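Thg1-like uncharacterized protein (Bacillus thuringiensis, PDB 4KGM) probably adds nucleotides to the 5' end of tRNA in the 3'-to-5' direction, using a polymerase palm-like catalytic domain that binds ATP and two magnesium ions. Local coordinates at residues A[71-74]-A[75-78]; A[98-101]-A[102-106]; A[109-112]-A[113-116]; A[148-151]-A[152-156]; A[228-231]-A[232-236]. All blocks are in the same frame, centred on the assembly; numbering follows the deposited sequence.

Contact 1: A[71-74]-A[75-78]; sequences YHQS and DEIS. With MG (magnesium ion), chain G; MG (magnesium ion), chain H; ATP (adenosine-5'-triphosphate), chain E.
The two-metal nucleotide site of this polymerase palm-like domain lies at the tip of a beta hairpin, where a type II' turn from Gln73 to Glu76 joins two antiparallel strands. Tyr71 and Ser78 form a hydrogen-bonded pair (Tyr71 N to Ser78 O, 2.8 Å), and Glu76 N closes the turn on Gln73 O at 3.0 Å. At the corner, Asp75 bridges both magnesium ions: OD2 binds one at 2.1 Å and OD1 the other at 2.4 Å. Its CG stands between backbone N and carbonyl carbon (chi1 67°), which sends the carboxylate out to the ATP phosphates; Asp30 joins it at both ions and Gly31 O at the OD2-bound one. On the Tyr71 face the Gln73 amide and Glu76 carboxylate, planes 39° apart, bring NE2 within 3.0 Å of OE2. A water donates to Glu76 OE2 (2.6 Å), while OE1 forms a salt bridge with Arg147. Helix 140-160 packs on Tyr71 and Gln73, helix 47-63 on His72 and Ile77, and strand 25-31 lies beside strand 76-81.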
loop_
_atom_site.group_PDB
_atom_site.type_symbol
_atom_site.label_atom_id
_atom_site.label_comp_id
_atom_site.label_asym_id
_atom_site.label_seq_id
_atom_site.Cartn_x
_atom_site.Cartn_y
_atom_site.Cartn_z
ATOM N N TYR A 71 12.614 -21.605 8.670
ATOM C CA TYR A 71 12.383 -22.041 10.042
ATOM C C TYR A 71 10.989 -22.634 10.215
ATOM O O TYR A 71 9.989 -21.992 9.893
ATOM C CB TYR A 71 12.580 -20.878 11.017
ATOM C CG TYR A 71 12.185 -21.209 12.438
ATOM C CD1 TYR A 71 13.022 -21.960 13.254
ATOM C CD2 TYR A 71 10.977 -20.770 12.964
ATOM C CE1 TYR A 71 12.665 -22.267 14.555
ATOM C CE2 TYR A 71 10.612 -21.071 14.261
ATOM C CZ TYR A 71 11.460 -21.819 15.052
ATOM O OH TYR A 71 11.100 -22.120 16.347
ATOM N N HIS A 72 10.927 -23.859 10.729
ATOM C CA HIS A 72 9.641 -24.502 10.979
ATOM C C HIS A 72 9.306 -24.626 12.461
ATOM O O HIS A 72 10.178 -24.866 13.296
ATOM C CB HIS A 72 9.566 -25.886 10.333
ATOM C CG HIS A 72 8.348 -26.661 10.733
ATOM N ND1 HIS A 72 8.388 -27.695 11.643
ATOM C CD2 HIS A 72 7.050 -26.527 10.372
ATOM C CE1 HIS A 72 7.170 -28.178 11.812
ATOM N NE2 HIS A 72 6.339 -27.486 11.052
ATOM N N GLN A 73 8.024 -24.460 12.762
ATOM C CA GLN A 73 7.485 -24.677 14.096
ATOM C C GLN A 73 5.971 -24.806 13.982
ATOM O O GLN A 73 5.330 -23.997 13.312
ATOM C CB GLN A 73 7.860 -23.524 15.026
ATOM C CG GLN A 73 6.888 -23.317 16.170
ATOM C CD GLN A 73 5.961 -22.144 15.939
ATOM O OE1 GLN A 73 4.742 -22.302 15.883
ATOM N NE2 GLN A 73 6.536 -20.954 15.810
ATOM N N SER A 74 5.411 -25.828 14.626
ATOM C CA SER A 74 3.978 -26.109 14.546
ATOM C C SER A 74 3.501 -26.200 13.098
ATOM O O SER A 74 3.976 -27.034 12.327
ATOM C CB SER A 74 3.171 -25.048 15.301
ATOM O OG SER A 74 3.645 -24.887 16.625
ATOM N N ASP A 75 2.570 -25.326 12.731
ATOM C CA ASP A 75 2.020 -25.320 11.379
ATOM C C ASP A 75 2.451 -24.082 10.595
ATOM O O ASP A 75 1.813 -23.711 9.611
ATOM C CB ASP A 75 0.494 -25.393 11.424
ATOM C CG ASP A 75 -0.132 -24.146 12.015
ATOM O OD1 ASP A 75 0.515 -23.505 12.871
ATOM O OD2 ASP A 75 -1.267 -23.805 11.620
ATOM N N GLU A 76 3.532 -23.445 11.032
ATOM C CA GLU A 76 4.003 -22.236 10.370
ATOM C C GLU A 76 5.390 -22.414 9.761
ATOM O O GLU A 76 6.203 -23.199 10.251
ATOM C CB GLU A 76 3.994 -21.043 11.327
ATOM C CG GLU A 76 5.198 -20.977 12.247
ATOM C CD GLU A 76 5.260 -19.684 13.027
ATOM O OE1 GLU A 76 4.189 -19.103 13.305
ATOM O OE2 GLU A 76 6.381 -19.244 13.354
ATOM N N ILE A 77 5.645 -21.681 8.681
ATOM C CA ILE A 77 6.927 -21.733 7.991
ATOM C C ILE A 77 7.420 -20.324 7.664
ATOM O O ILE A 77 6.806 -19.614 6.868
ATOM C CB ILE A 77 6.830 -22.538 6.680
ATOM C CG1 ILE A 77 6.482 -24.000 6.966
ATOM C CG2 ILE A 77 8.129 -22.452 5.902
ATOM C CD1 ILE A 77 6.415 -24.860 5.725
ATOM N N SER A 78 8.523 -19.924 8.287
ATOM C CA SER A 78 9.127 -18.626 8.011
ATOM C C SER A 78 10.324 -18.781 7.083
ATOM O O SER A 78 11.156 -19.666 7.274
ATOM C CB SER A 78 9.554 -17.932 9.306
ATOM O OG SER A 78 8.431 -17.510 10.057
HETATM MG MG MG G . -2.655 -22.197 11.452
HETATM MG MG MG H . -0.218 -21.353 13.458
HETATM P PG ATP E . -5.859 -20.666 11.755
HETATM O O1G ATP E . -5.832 -19.625 12.849
HETATM O O2G ATP E . -6.956 -20.477 10.733
HETATM O O3G ATP E . -4.504 -20.949 11.152
HETATM P PB ATP E . -5.203 -22.959 13.274
HETATM O O1B ATP E . -4.141 -23.381 12.285
HETATM O O2B ATP E . -5.969 -24.024 14.022
HETATM O O3B ATP E . -6.280 -22.019 12.529
HETATM P PA ATP E . -3.071 -22.266 14.920
HETATM O O1A ATP E . -2.842 -21.454 16.171
HETATM O O2A ATP E . -2.117 -22.162 13.755
HETATM O O3A ATP E . -4.556 -21.978 14.374
HETATM O "O5'" ATP E . -3.203 -23.822 15.317
HETATM C "C5'" ATP E . -2.146 -24.741 15.051
HETATM C "C4'" ATP E . -2.619 -26.151 15.387
HETATM O "O4'" ATP E . -1.815 -27.131 14.728
HETATM C "C3'" ATP E . -2.537 -26.432 16.879
HETATM O "O3'" ATP E . -3.855 -26.536 17.427
HETATM C "C2'" ATP E . -1.816 -27.760 17.008
HETATM O "O2'" ATP E . -2.601 -28.680 17.772
HETATM C "C1'" ATP E . -1.643 -28.263 15.583
HETATM N N9 ATP E . -0.301 -28.873 15.392
HETATM C C8 ATP E . 0.831 -28.219 15.072
HETATM N N7 ATP E . 1.880 -29.075 14.972
HETATM C C5 ATP E . 1.420 -30.312 15.231
HETATM C C6 ATP E . 1.995 -31.676 15.295
HETATM N N6 ATP E . 3.311 -31.894 15.054
HETATM N N1 ATP E . 1.162 -32.695 15.600
HETATM C C2 ATP E . -0.146 -32.492 15.840
HETATM N N3 ATP E . -0.735 -31.284 15.800
HETATM C C4 ATP E . -0.018 -30.174 15.507
HETATM O O HOH W 1 8.142 -19.793 11.530
HETATM O O HOH W 2 0.004 -19.512 14.116
#

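Contact 2: A[98-101]-A[102-106]; sequences QKIA and SVSAS. With PO4 (phosphate ion), chain J.
Ser102 and Ser104 turn their hydroxyls back onto carbonyls of the preceding turn in the alpha-helix 97-119, a helix that packs on strand 25-31 of the antiparallel sheet. Two carbonyls are each held twice. Gln98 O receives Ser102 OG at 2.7 Å in the carbonyl plane, on a lone pair, and Ser102 N from above that plane. At Ile100 O, by contrast, Ser104 OG (2.6 Å) comes almost head-on to the carbonyl and Ser104 N from above its plane. The two serines reach their acceptors by different rotations: Ser102 OG sits between its backbone N and carbonyl carbon (chi1 63°), Ser104 OG opposite its carbonyl carbon (chi1 -66°). Ordinary i to i+4 backbone bonds link Val103 N to Lys99 O and Ala105 N to Ala101 O.

Apolar contact is slight, Val103 CG2 lying 4.3 Å from Lys99 CG. Ser104 and Ile100 touch strand 25-31, while Ser102 OG is also bonded to Gly130 N and Gln98 OE1 to Ala132 N, both of the second subunit. A phosphate ion, probably a crystallisation component, is bound by Arg16, by Arg131 of the second subunit and by Lys99, whose chain runs straight beyond CG and places NZ 2.8 Å from phosphate O3.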
loop_
_atom_site.group_PDB
_atom_site.type_symbol
_atom_site.label_atom_id
_atom_site.label_comp_id
_atom_site.label_asym_id
_atom_site.label_seq_id
_atom_site.Cartn_x
_atom_site.Cartn_y
_atom_site.Cartn_z
ATOM N N GLN A 98 1.897 -9.455 -3.551
ATOM C CA GLN A 98 0.851 -10.467 -3.694
ATOM C C GLN A 98 1.342 -11.744 -4.366
ATOM O O GLN A 98 0.811 -12.825 -4.119
ATOM C CB GLN A 98 -0.352 -9.914 -4.455
ATOM C CG GLN A 98 -1.146 -8.867 -3.695
ATOM C CD GLN A 98 -2.499 -8.605 -4.323
ATOM O OE1 GLN A 98 -3.406 -9.433 -4.231
ATOM N NE2 GLN A 98 -2.643 -7.453 -4.967
ATOM N N LYS A 99 2.355 -11.620 -5.216
ATOM C CA LYS A 99 2.878 -12.777 -5.926
ATOM C C LYS A 99 3.799 -13.601 -5.028
ATOM O O LYS A 99 3.743 -14.828 -5.033
ATOM C CB LYS A 99 3.595 -12.350 -7.209
ATOM C CG LYS A 99 3.298 -13.246 -8.398
ATOM C CD LYS A 99 3.849 -12.669 -9.685
ATOM C CE LYS A 99 3.506 -13.553 -10.875
ATOM N NZ LYS A 99 4.048 -12.997 -12.145
ATOM N N ILE A 100 4.638 -12.923 -4.252
ATOM C CA ILE A 100 5.536 -13.603 -3.326
ATOM C C ILE A 100 4.751 -14.393 -2.279
ATOM O O ILE A 100 5.070 -15.544 -1.994
ATOM C CB ILE A 100 6.480 -12.610 -2.619
ATOM C CG1 ILE A 100 7.509 -12.057 -3.605
ATOM C CG2 ILE A 100 7.195 -13.279 -1.460
ATOM C CD1 ILE A 100 8.449 -11.040 -2.992
ATOM N N ALA A 101 3.715 -13.774 -1.721
ATOM C CA ALA A 101 2.908 -14.410 -0.682
ATOM C C ALA A 101 2.089 -15.589 -1.208
ATOM O O ALA A 101 2.070 -16.657 -0.600
ATOM C CB ALA A 101 1.997 -13.384 -0.014
ATOM N N SER A 102 1.418 -15.392 -2.337
ATOM C CA SER A 102 0.527 -16.412 -2.881
ATOM C C SER A 102 1.281 -17.622 -3.431
ATOM O O SER A 102 0.925 -18.765 -3.144
ATOM C CB SER A 102 -0.392 -15.815 -3.952
ATOM O OG SER A 102 0.349 -15.342 -5.063
ATOM N N VAL A 103 2.320 -17.369 -4.220
ATOM C CA VAL A 103 3.109 -18.448 -4.809
ATOM C C VAL A 103 3.812 -19.269 -3.730
ATOM O O VAL A 103 3.948 -20.489 -3.855
ATOM C CB VAL A 103 4.119 -17.913 -5.854
ATOM C CG1 VAL A 103 5.085 -19.003 -6.298
ATOM C CG2 VAL A 103 3.378 -17.346 -7.052
ATOM N N SER A 104 4.235 -18.601 -2.660
ATOM C CA SER A 104 4.821 -19.294 -1.518
ATOM C C SER A 104 3.797 -20.232 -0.890
ATOM O O SER A 104 4.102 -21.385 -0.585
ATOM C CB SER A 104 5.321 -18.299 -0.470
ATOM O OG SER A 104 6.409 -17.543 -0.965
ATOM N N ALA A 105 2.582 -19.725 -0.700
ATOM C CA ALA A 105 1.507 -20.522 -0.122
ATOM C C ALA A 105 1.120 -21.653 -1.067
ATOM O O ALA A 105 0.832 -22.768 -0.632
ATOM C CB ALA A 105 0.303 -19.646 0.189
ATOM N N SER A 106 1.125 -21.360 -2.362
ATOM C CA SER A 106 0.816 -22.360 -3.378
ATOM C C SER A 106 1.843 -23.487 -3.366
ATOM O O SER A 106 1.482 -24.664 -3.359
ATOM C CB SER A 106 0.766 -21.716 -4.762
ATOM O OG SER A 106 0.475 -22.671 -5.767
HETATM P P PO4 J . 2.269 -10.117 -14.037
HETATM O O1 PO4 J . 2.754 -10.270 -15.460
HETATM O O2 PO4 J . 0.975 -9.338 -14.034
HETATM O O3 PO4 J . 2.039 -11.481 -13.429
HETATM O O4 PO4 J . 3.314 -9.384 -13.229
#

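Contact 3: A[109-112]-A[113-116]; sequences TAKF and NEVM
Lys111 NZ donates to Glu114 OE2 at 2.6 Å, a salt bridge that meets the carboxylate on its syn side, 23° out of plane. The lysine chain bends at chi2 and chi3, which folds the ammonium back toward a glutamate one turn further along, and its CD comes to rest 3.8 Å from Val115 CG2. The other carboxylate oxygen, Glu114 OE1, has a second partner: it forms a salt bridge with Arg117 of the second subunit, so the acid is shared between its own helix and the subunit interface.

These residues continue helix 97-119, and its i to i+4 backbone bonds satisfy four carbonyls here: Thr109 O takes Asn113 N, Ala110 O takes Glu114 N, Lys111 O takes Val115 N and Phe112 O takes Met116 N (2.9 Å). Thr109 and Asn113 lie side by side, with Asn113 ND2 3.1 Å from Thr109 O; ND2 is satisfied by a hydrogen bond outside these segments. Asn113 OD1 accepts from Ala126 N, while Thr109 OG1 is bonded to Ala105 O and to Ser106 OG of the second subunit. On the face turned to helix 47-63, Met116 SD stands 5.0 Å from the centroid of the Phe112 ring, 32° off its normal, an oblique Met-aromatic contact; Phe112 also meets Phe128 edge-to-face.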
loop_
_atom_site.group_PDB
_atom_site.type_symbol
_atom_site.label_atom_id
_atom_site.label_comp_id
_atom_site.label_asym_id
_atom_site.label_seq_id
_atom_site.Cartn_x
_atom_site.Cartn_y
_atom_site.Cartn_z
ATOM N N THR A 109 1.474 -25.527 -0.298
ATOM C CA THR A 109 0.274 -26.340 -0.446
ATOM C C THR A 109 0.513 -27.571 -1.320
ATOM O O THR A 109 0.087 -28.676 -0.980
ATOM C CB THR A 109 -0.880 -25.514 -1.043
ATOM O OG1 THR A 109 -1.180 -24.414 -0.174
ATOM C CG2 THR A 109 -2.123 -26.368 -1.217
ATOM N N ALA A 110 1.202 -27.376 -2.441
ATOM C CA ALA A 110 1.435 -28.453 -3.400
ATOM C C ALA A 110 2.272 -29.587 -2.810
ATOM O O ALA A 110 1.879 -30.754 -2.861
ATOM C CB ALA A 110 2.091 -27.909 -4.664
ATOM N N LYS A 111 3.424 -29.238 -2.250
ATOM C CA LYS A 111 4.338 -30.231 -1.702
ATOM C C LYS A 111 3.753 -30.936 -0.481
ATOM O O LYS A 111 3.822 -32.162 -0.378
ATOM C CB LYS A 111 5.688 -29.592 -1.359
ATOM C CG LYS A 111 6.697 -30.539 -0.711
ATOM C CD LYS A 111 6.910 -31.805 -1.537
ATOM C CE LYS A 111 7.455 -31.498 -2.924
ATOM N NZ LYS A 111 7.557 -32.723 -3.768
ATOM N N PHE A 112 3.176 -30.159 0.430
ATOM C CA PHE A 112 2.635 -30.697 1.675
ATOM C C PHE A 112 1.539 -31.726 1.420
ATOM O O PHE A 112 1.588 -32.838 1.948
ATOM C CB PHE A 112 2.102 -29.569 2.560
ATOM C CG PHE A 112 1.731 -30.007 3.946
ATOM C CD1 PHE A 112 2.682 -30.036 4.952
ATOM C CD2 PHE A 112 0.431 -30.382 4.247
ATOM C CE1 PHE A 112 2.344 -30.436 6.230
ATOM C CE2 PHE A 112 0.090 -30.783 5.524
ATOM C CZ PHE A 112 1.047 -30.808 6.515
ATOM N N ASN A 113 0.551 -31.351 0.613
ATOM C CA ASN A 113 -0.535 -32.258 0.269
ATOM C C ASN A 113 -0.034 -33.532 -0.408
ATOM O O ASN A 113 -0.519 -34.623 -0.117
ATOM C CB ASN A 113 -1.571 -31.555 -0.613
ATOM C CG ASN A 113 -2.565 -30.738 0.191
ATOM O OD1 ASN A 113 -3.082 -31.196 1.211
ATOM N ND2 ASN A 113 -2.838 -29.520 -0.265
ATOM N N GLU A 114 0.941 -33.387 -1.303
ATOM C CA GLU A 114 1.518 -34.530 -2.005
ATOM C C GLU A 114 2.131 -35.544 -1.043
ATOM O O GLU A 114 1.823 -36.734 -1.100
ATOM C CB GLU A 114 2.581 -34.073 -3.005
ATOM C CG GLU A 114 3.423 -35.215 -3.561
ATOM C CD GLU A 114 4.546 -34.740 -4.464
ATOM O OE1 GLU A 114 4.342 -34.690 -5.696
ATOM O OE2 GLU A 114 5.636 -34.423 -3.943
ATOM N N VAL A 115 3.002 -35.060 -0.164
ATOM C CA VAL A 115 3.688 -35.913 0.798
ATOM C C VAL A 115 2.717 -36.541 1.795
ATOM O O VAL A 115 2.811 -37.729 2.106
ATOM C CB VAL A 115 4.774 -35.125 1.566
ATOM C CG1 VAL A 115 5.316 -35.942 2.732
ATOM C CG2 VAL A 115 5.896 -34.718 0.624
ATOM N N MET A 116 1.776 -35.742 2.281
ATOM C CA MET A 116 0.850 -36.197 3.310
ATOM C C MET A 116 -0.111 -37.267 2.794
ATOM O O MET A 116 -0.584 -38.105 3.561
ATOM C CB MET A 116 0.072 -35.015 3.889
ATOM C CG MET A 116 -0.297 -35.186 5.347
ATOM S SD MET A 116 1.149 -35.268 6.424
ATOM C CE MET A 116 0.376 -35.718 7.973
#

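Contact 4: A[148-151]-A[152-156]; sequences QQDA and SKNSI
Ala151 O accepts the shortest sound bond of this turn, from Ser155 N at 2.8 Å with an N-H...O angle of 136°. It belongs to the alpha-helix 140-160, which packs beside the strand 67-73 of the palm-like domain's antiparallel sheet. Three residues earlier in the helix, Ser152 N reaches Gln148 O at 3.0 Å; between these two sound bonds the pattern is slack, for Lys153 N to Gln149 O and Asn154 N to Asp150 O are both weak.

At the slack point the side chains of Asp150 and Asn154 cross at a slant one turn apart. Asp150 CG lies opposite its backbone N (chi1 -177°), which swings the carboxylate along the helix surface toward the amide, and the carboxylate and amide planes stand 83° apart, nearly perpendicular. Asn154 ND2 comes 2.9 Å from Asp150 OD1 and 2.8 Å from Asp150 O, yet the angles at both are too poor for hydrogen bonds, and the pairing is one of polar proximity. Lys153 NZ lies 5.0 Å from Asp150 OD2, a separation that may allow a weak attraction but is no contact. Other polar ends are tied into the fold: Ser155 OG to Gln196 O and Trp189 NE1, Ser152 OG to Lys197 O, and Gln148 OE1 to Ile226 N. Ser152 OG itself also lies 3.4 Å from Gln148 O.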
loop_
_atom_site.group_PDB
_atom_site.type_symbol
_atom_site.label_atom_id
_atom_site.label_comp_id
_atom_site.label_asym_id
_atom_site.label_seq_id
_atom_site.Cartn_x
_atom_site.Cartn_y
_atom_site.Cartn_z
ATOM N N GLN A 148 11.153 -18.412 17.848
ATOM C CA GLN A 148 11.554 -19.491 18.744
ATOM C C GLN A 148 10.909 -19.342 20.120
ATOM O O GLN A 148 10.583 -20.334 20.770
ATOM C CB GLN A 148 13.077 -19.553 18.882
ATOM C CG GLN A 148 13.775 -20.316 17.768
ATOM C CD GLN A 148 15.248 -20.533 18.052
ATOM O OE1 GLN A 148 15.842 -19.840 18.880
ATOM N NE2 GLN A 148 15.847 -21.502 17.368
ATOM N N GLN A 149 10.732 -18.101 20.561
ATOM C CA GLN A 149 10.072 -17.836 21.835
ATOM C C GLN A 149 8.586 -18.162 21.746
ATOM O O GLN A 149 7.949 -18.488 22.747
ATOM C CB GLN A 149 10.284 -16.382 22.268
ATOM C CG GLN A 149 11.714 -16.066 22.690
ATOM C CD GLN A 149 11.922 -14.598 23.022
ATOM O OE1 GLN A 149 10.968 -13.822 23.099
ATOM N NE2 GLN A 149 13.178 -14.209 23.217
ATOM N N ASP A 150 8.038 -18.073 20.538
ATOM C CA ASP A 150 6.654 -18.455 20.296
ATOM C C ASP A 150 6.573 -19.963 20.083
ATOM O O ASP A 150 5.508 -20.568 20.219
ATOM C CB ASP A 150 6.099 -17.715 19.078
ATOM C CG ASP A 150 4.633 -18.015 18.832
ATOM O OD1 ASP A 150 4.338 -18.936 18.040
ATOM O OD2 ASP A 150 3.774 -17.332 19.430
ATOM N N ALA A 151 7.713 -20.561 19.748
ATOM C CA ALA A 151 7.799 -22.003 19.553
ATOM C C ALA A 151 7.777 -22.735 20.891
ATOM O O ALA A 151 7.094 -23.745 21.043
ATOM C CB ALA A 151 9.059 -22.356 18.781
ATOM N N SER A 152 8.531 -22.215 21.855
ATOM C CA SER A 152 8.636 -22.835 23.171
ATOM C C SER A 152 7.341 -22.706 23.967
ATOM O O SER A 152 6.920 -23.651 24.632
ATOM C CB SER A 152 9.803 -22.231 23.958
ATOM O OG SER A 152 11.039 -22.478 23.309
ATOM N N LYS A 153 6.710 -21.538 23.893
ATOM C CA LYS A 153 5.464 -21.305 24.613
ATOM C C LYS A 153 4.348 -22.190 24.065
ATOM O O LYS A 153 3.477 -22.639 24.809
ATOM C CB LYS A 153 5.065 -19.828 24.547
ATOM C CG LYS A 153 3.903 -19.463 25.459
ATOM C CD LYS A 153 3.670 -17.960 25.496
ATOM C CE LYS A 153 3.277 -17.422 24.130
ATOM N NZ LYS A 153 3.008 -15.956 24.169
ATOM N N ASN A 154 4.382 -22.439 22.760
ATOM C CA ASN A 154 3.436 -23.355 22.133
ATOM C C ASN A 154 3.790 -24.808 22.427
ATOM O O ASN A 154 2.910 -25.657 22.550
ATOM C CB ASN A 154 3.383 -23.129 20.619
ATOM C CG ASN A 154 2.551 -21.921 20.238
ATOM O OD1 ASN A 154 1.508 -21.658 20.835
ATOM N ND2 ASN A 154 3.010 -21.180 19.236
ATOM N N SER A 155 5.086 -25.080 22.539
ATOM C CA SER A 155 5.577 -26.429 22.798
ATOM C C SER A 155 5.123 -26.942 24.161
ATOM O O SER A 155 4.624 -28.062 24.277
ATOM C CB SER A 155 7.101 -26.458 22.716
ATOM O OG SER A 155 7.592 -27.779 22.859
ATOM N N ILE A 156 5.304 -26.116 25.187
ATOM C CA ILE A 156 4.910 -26.470 26.546
ATOM C C ILE A 156 3.400 -26.663 26.647
ATOM O O ILE A 156 2.927 -27.608 27.279
ATOM C CB ILE A 156 5.363 -25.402 27.562
ATOM C CG1 ILE A 156 6.882 -25.231 27.513
ATOM C CG2 ILE A 156 4.918 -25.773 28.968
ATOM C CD1 ILE A 156 7.419 -24.246 28.528
#

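Contact 5: A[228-231]-A[232-236]; sequences KDRE and YVEQF
Arg230 sends its side chain over the first turn of helix 231-237 toward Glu234, an i to i+4 salt bridge at the start of a short helix on the surface. From CB, with CG opposite the carbonyl carbon (chi1 -65°), the chain runs out beside Asn142 and Ile145 of helix 140-160 and bends at chi3. NE then donates to a water at 3.0 Å, which lies in the guanidinium plane at its edge and gives a weak bond to Glu234 OE1. At the tip, NH2 makes a long, weak bond of 3.4 Å to Glu234 OE2, with guanidinium and carboxylate planes 89° apart.

At the backbone, Arg230 O is held by two amides: Glu234 N at 2.9 Å, in the carbonyl plane, and Val233 N from above it. Asp229 O accepts Tyr232 N, while Tyr232 packs on Leu69 and Cys201. Further along, Gln235 NE2 turns back to Tyr232 O at 2.7 Å, nearly straight at 172°.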
loop_
_atom_site.group_PDB
_atom_site.type_symbol
_atom_site.label_atom_id
_atom_site.label_comp_id
_atom_site.label_asym_id
_atom_site.label_seq_id
_atom_site.Cartn_x
_atom_site.Cartn_y
_atom_site.Cartn_z
ATOM N N LYS A 228 21.086 -17.137 21.760
ATOM C CA LYS A 228 22.400 -17.476 22.293
ATOM C C LYS A 228 23.411 -17.714 21.172
ATOM O O LYS A 228 24.578 -18.005 21.427
ATOM C CB LYS A 228 22.311 -18.704 23.202
ATOM N N ASP A 229 22.953 -17.592 19.930
ATOM C CA ASP A 229 23.824 -17.741 18.766
ATOM C C ASP A 229 23.246 -16.979 17.577
ATOM O O ASP A 229 22.674 -17.569 16.661
ATOM C CB ASP A 229 24.013 -19.219 18.416
ATOM C CG ASP A 229 25.053 -19.433 17.332
ATOM O OD1 ASP A 229 25.914 -18.547 17.151
ATOM O OD2 ASP A 229 25.013 -20.488 16.665
ATOM N N ARG A 230 23.406 -15.660 17.602
ATOM C CA ARG A 230 22.793 -14.786 16.608
ATOM C C ARG A 230 23.458 -14.875 15.236
ATOM O O ARG A 230 22.824 -14.603 14.215
ATOM C CB ARG A 230 22.789 -13.340 17.109
ATOM C CG ARG A 230 21.920 -13.124 18.338
ATOM C CD ARG A 230 22.159 -11.758 18.953
ATOM N NE ARG A 230 21.917 -10.685 17.997
ATOM C CZ ARG A 230 20.754 -10.058 17.856
ATOM N NH1 ARG A 230 19.722 -10.398 18.617
ATOM N NH2 ARG A 230 20.626 -9.092 16.957
ATOM N N GLU A 231 24.730 -15.264 15.212
ATOM C CA GLU A 231 25.469 -15.389 13.958
ATOM C C GLU A 231 24.912 -16.528 13.099
ATOM O O GLU A 231 25.124 -16.564 11.887
ATOM C CB GLU A 231 26.966 -15.580 14.229
ATOM C CG GLU A 231 27.845 -15.721 12.982
ATOM C CD GLU A 231 27.814 -14.495 12.080
ATOM O OE1 GLU A 231 28.103 -14.643 10.873
ATOM O OE2 GLU A 231 27.512 -13.387 12.573
ATOM N N TYR A 232 24.190 -17.445 13.735
ATOM C CA TYR A 232 23.533 -18.541 13.030
ATOM C C TYR A 232 22.568 -18.007 11.975
ATOM O O TYR A 232 22.401 -18.605 10.910
ATOM C CB TYR A 232 22.788 -19.435 14.021
ATOM C CG TYR A 232 22.106 -20.631 13.394
ATOM C CD1 TYR A 232 22.817 -21.791 13.109
ATOM C CD2 TYR A 232 20.749 -20.606 13.096
ATOM C CE1 TYR A 232 22.198 -22.887 12.541
ATOM C CE2 TYR A 232 20.121 -21.699 12.528
ATOM C CZ TYR A 232 20.851 -22.836 12.255
ATOM O OH TYR A 232 20.234 -23.927 11.688
ATOM N N VAL A 233 21.940 -16.875 12.278
ATOM C CA VAL A 233 21.045 -16.215 11.335
ATOM C C VAL A 233 21.770 -15.094 10.590
ATOM O O VAL A 233 21.669 -14.979 9.369
ATOM C CB VAL A 233 19.806 -15.633 12.047
ATOM C CG1 VAL A 233 18.978 -14.796 11.083
ATOM C CG2 VAL A 233 18.968 -16.749 12.652
ATOM N N GLU A 234 22.518 -14.285 11.335
ATOM C CA GLU A 234 23.179 -13.105 10.783
ATOM C C GLU A 234 24.226 -13.421 9.715
ATOM O O GLU A 234 24.658 -12.528 8.985
ATOM C CB GLU A 234 23.791 -12.256 11.901
ATOM C CG GLU A 234 22.751 -11.611 12.805
ATOM C CD GLU A 234 23.356 -10.642 13.800
ATOM O OE1 GLU A 234 24.574 -10.737 14.057
ATOM O OE2 GLU A 234 22.612 -9.784 14.322
ATOM N N GLN A 235 24.624 -14.686 9.621
ATOM C CA GLN A 235 25.564 -15.120 8.592
ATOM C C GLN A 235 24.963 -14.965 7.200
ATOM O O GLN A 235 25.685 -14.875 6.206
ATOM C CB GLN A 235 25.972 -16.577 8.815
ATOM C CG GLN A 235 24.803 -17.549 8.833
ATOM C CD GLN A 235 25.242 -18.996 8.944
ATOM O OE1 GLN A 235 26.254 -19.397 8.369
ATOM N NE2 GLN A 235 24.480 -19.789 9.690
ATOM N N PHE A 236 23.635 -14.944 7.133
ATOM C CA PHE A 236 22.933 -14.802 5.864
ATOM C C PHE A 236 22.466 -13.362 5.667
ATOM O O PHE A 236 22.075 -12.973 4.568
ATOM C CB PHE A 236 21.730 -15.747 5.807
ATOM C CG PHE A 236 22.070 -17.190 6.059
ATOM C CD1 PHE A 236 22.789 -17.919 5.127
ATOM C CD2 PHE A 236 21.653 -17.822 7.219
ATOM C CE1 PHE A 236 23.098 -19.249 5.353
ATOM C CE2 PHE A 236 21.958 -19.152 7.451
ATOM C CZ PHE A 236 22.681 -19.864 6.518
HETATM O O HOH W 3 24.274 -9.604 16.501
#

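Contacts 1, 2 and 3 are buried, contact 1 nearest the chain's centre; contact 4 is partly buried and contact 5 lies at the surface. Contact 1, a strand hairpin, adds metal coordination to strand hydrogen bonds; contacts 2, 3 and 4 lie within helices, and contact 5 at the start of one. Contacts 2 and 3 share helix 97-119, and both also touch the second subunit, but serine hydroxyls on carbonyls mark the first and a salt bridge with a Met-aromatic pair the second. Contact 4 lies against contact 1, where Tyr71 and Gln73 pack on Ala151. Contact 5 adds a weak, water-assisted ion pair to its backbone bonds. Contacts 3 and 5 lie on opposite sides of the chain's centre, about 30 Å apart between centres.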